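Local coordinates for protein fluoroacetyl coenzyme A thioesterase (Streptomyces cattleya, PDB 3KUV) that hydrolyses fluoroacetyl-CoA to fluoroacetate and CoA as a homodimeric hot dog-fold thioesterase, thereby conferring resistance to fluoroacetate, at residues R93-G97 and R98-W102. The protein carries 1 engineered substitution. Residues are numbered along the deposited sequence; the frame is centred on the assembly and turned at random.
Sequences RSVEG and RRLSW. With ACT (acetate ion), chain F.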
loop_
_atom_site.group_PDB
_atom_site.type_symbol
_atom_site.label_atom_id
_atom_site.label_comp_id
_atom_site.label_asym_id
_atom_site.label_seq_id
_atom_site.Cartn_x
_atom_site.Cartn_y
_atom_site.Cartn_z
ATOM N N ARG B 93 -0.355 6.925 -18.704
ATOM C CA ARG B 93 -1.645 7.119 -19.411
ATOM C C ARG B 93 -1.862 8.544 -19.812
ATOM O O ARG B 93 -2.448 8.792 -20.883
ATOM C CB ARG B 93 -2.870 6.683 -18.506
ATOM C CG ARG B 93 -2.841 5.185 -18.128
ATOM C CD ARG B 93 -4.050 4.997 -17.178
ATOM N NE ARG B 93 -5.332 5.037 -17.926
ATOM C CZ ARG B 93 -6.541 5.101 -17.407
ATOM N NH1 ARG B 93 -6.679 5.204 -16.059
ATOM N NH2 ARG B 93 -7.600 5.067 -18.179
ATOM N N SER B 94 -1.436 9.474 -18.954
ATOM C CA SER B 94 -1.730 10.900 -19.208
ATOM C C SER B 94 -0.961 11.755 -18.304
ATOM O O SER B 94 -0.635 11.375 -17.206
ATOM C CB SER B 94 -3.215 11.201 -19.020
ATOM O OG SER B 94 -3.609 10.969 -17.648
ATOM N N VAL B 95 -0.767 13.008 -18.771
ATOM C CA VAL B 95 -0.171 14.096 -17.964
ATOM C C VAL B 95 -1.114 15.295 -18.087
ATOM O O VAL B 95 -1.476 15.728 -19.231
ATOM C CB VAL B 95 1.223 14.460 -18.432
ATOM C CG1 VAL B 95 1.742 15.594 -17.567
ATOM C CG2 VAL B 95 2.113 13.336 -18.331
ATOM N N GLU B 96 -1.636 15.760 -16.994
ATOM C CA GLU B 96 -2.578 16.941 -17.015
ATOM C C GLU B 96 -2.064 17.889 -15.922
ATOM O O GLU B 96 -2.425 17.697 -14.741
ATOM C CB GLU B 96 -3.977 16.467 -16.605
ATOM C CG GLU B 96 -4.903 15.709 -17.603
ATOM C CD GLU B 96 -5.755 14.489 -17.029
ATOM O OE1 GLU B 96 -5.769 14.120 -15.793
ATOM O OE2 GLU B 96 -6.417 13.826 -17.896
ATOM N N GLY B 97 -1.270 18.923 -16.278
ATOM C CA GLY B 97 -0.731 19.822 -15.232
ATOM C C GLY B 97 0.176 19.010 -14.305
ATOM O O GLY B 97 1.094 18.329 -14.735
ATOM N N ARG B 98 -0.142 19.074 -13.022
ATOM C CA ARG B 98 0.689 18.416 -12.010
ATOM C C ARG B 98 0.321 16.956 -11.903
ATOM O O ARG B 98 0.975 16.263 -11.138
ATOM C CB ARG B 98 0.476 19.078 -10.654
ATOM C CG ARG B 98 -0.849 18.679 -9.993
ATOM C CD ARG B 98 -1.262 19.358 -8.672
ATOM N NE ARG B 98 -0.139 19.515 -7.778
ATOM C CZ ARG B 98 -0.253 19.760 -6.478
ATOM N NH1 ARG B 98 -1.476 19.823 -5.918
ATOM N NH2 ARG B 98 0.865 19.960 -5.762
ATOM N N ARG B 99 -0.745 16.527 -12.574
ATOM C CA ARG B 99 -1.292 15.148 -12.361
ATOM C C ARG B 99 -0.785 14.189 -13.412
ATOM O O ARG B 99 -0.894 14.420 -14.638
ATOM C CB ARG B 99 -2.813 15.151 -12.402
ATOM C CG ARG B 99 -3.426 13.724 -12.149
ATOM C CD ARG B 99 -4.965 13.881 -12.178
ATOM N NE ARG B 99 -5.672 12.715 -12.634
ATOM C CZ ARG B 99 -6.209 11.816 -11.831
ATOM N NH1 ARG B 99 -6.108 11.948 -10.509
ATOM N NH2 ARG B 99 -6.859 10.789 -12.356
ATOM N N LEU B 100 -0.223 13.042 -12.997
ATOM C CA LEU B 100 0.304 11.972 -13.877
ATOM C C LEU B 100 -0.459 10.684 -13.505
ATOM O O LEU B 100 -0.604 10.381 -12.316
ATOM C CB LEU B 100 1.826 11.734 -13.794
ATOM C CG LEU B 100 2.717 12.844 -14.345
ATOM C CD1 LEU B 100 2.860 13.953 -13.325
ATOM C CD2 LEU B 100 4.092 12.313 -14.756
ATOM N N SER B 101 -0.945 9.947 -14.488
ATOM C CA SER B 101 -1.794 8.770 -14.295
ATOM C C SER B 101 -1.123 7.653 -14.989
ATOM O O SER B 101 -0.579 7.784 -16.152
ATOM C CB SER B 101 -3.163 8.987 -14.942
ATOM O OG SER B 101 -3.907 10.090 -14.336
ATOM N N TRP B 102 -1.122 6.464 -14.365
ATOM C CA TRP B 102 -0.367 5.331 -14.819
ATOM C C TRP B 102 -1.242 4.052 -14.802
ATOM O O TRP B 102 -2.168 3.972 -13.951
ATOM C CB TRP B 102 0.761 5.095 -13.810
ATOM C CG TRP B 102 1.663 6.338 -13.551
ATOM C CD1 TRP B 102 1.487 7.354 -12.638
ATOM C CD2 TRP B 102 2.857 6.520 -14.143
ATOM N NE1 TRP B 102 2.496 8.243 -12.719
ATOM C CE2 TRP B 102 3.370 7.758 -13.695
ATOM C CE3 TRP B 102 3.555 5.774 -15.153
ATOM C CZ2 TRP B 102 4.598 8.195 -14.088
ATOM C CZ3 TRP B 102 4.681 6.231 -15.578
ATOM C CH2 TRP B 102 5.237 7.460 -15.063
HETATM C C ACT F . -8.344 8.975 -9.148
HETATM O O ACT F . -9.017 8.957 -8.009
HETATM O OXT ACT F . -7.126 9.408 -9.129
HETATM C CH3 ACT F . -8.911 8.605 -10.495
HETATM O O HOH W 1 -4.599 5.859 -14.096
HETATM O O HOH W 2 -3.394 12.774 -15.605
#
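E96 and R99 close a beta hairpin through paired backbone bonds, E96 N to R99 O (2.8 Å) and R99 N to E96 O (3.0 Å), around a type II' turn with G97 and R98 at its corners. G97 has the positive phi (63°) of this turn. Away from the turn, S101 N donates to S94 O, while R93 N and, weakly, S94 N share S101 O, a classic beta bulge. S94, E96, R99 and S101 share one face of the sheet. There the E96 carboxylate lies nearly coplanar with the R99 guanidinium, and OE1 makes a long, weak salt bridge to NE (3.5 Å). With CG anti to the backbone N (chi1 -179°), the extended R99 chain runs alongside E96, and its NH1 donates a hydrogen bond to acetate OXT (3.1 Å). The hairpin joins strands 85-96 and 99-107, neighbours in the antiparallel sheet of the hot dog fold. One water lies within bonding distance of S94 OG (2.7 Å), S101 OG and R99 O, and more weakly of E96 OE1; its two protons cannot serve every acceptor in reach. On the other face V95 CG2 meets L100 CG (4.1 Å). A second water, in the R93 guanidinium plane, accepts from NH1 (2.9 Å) and donates to W102 O.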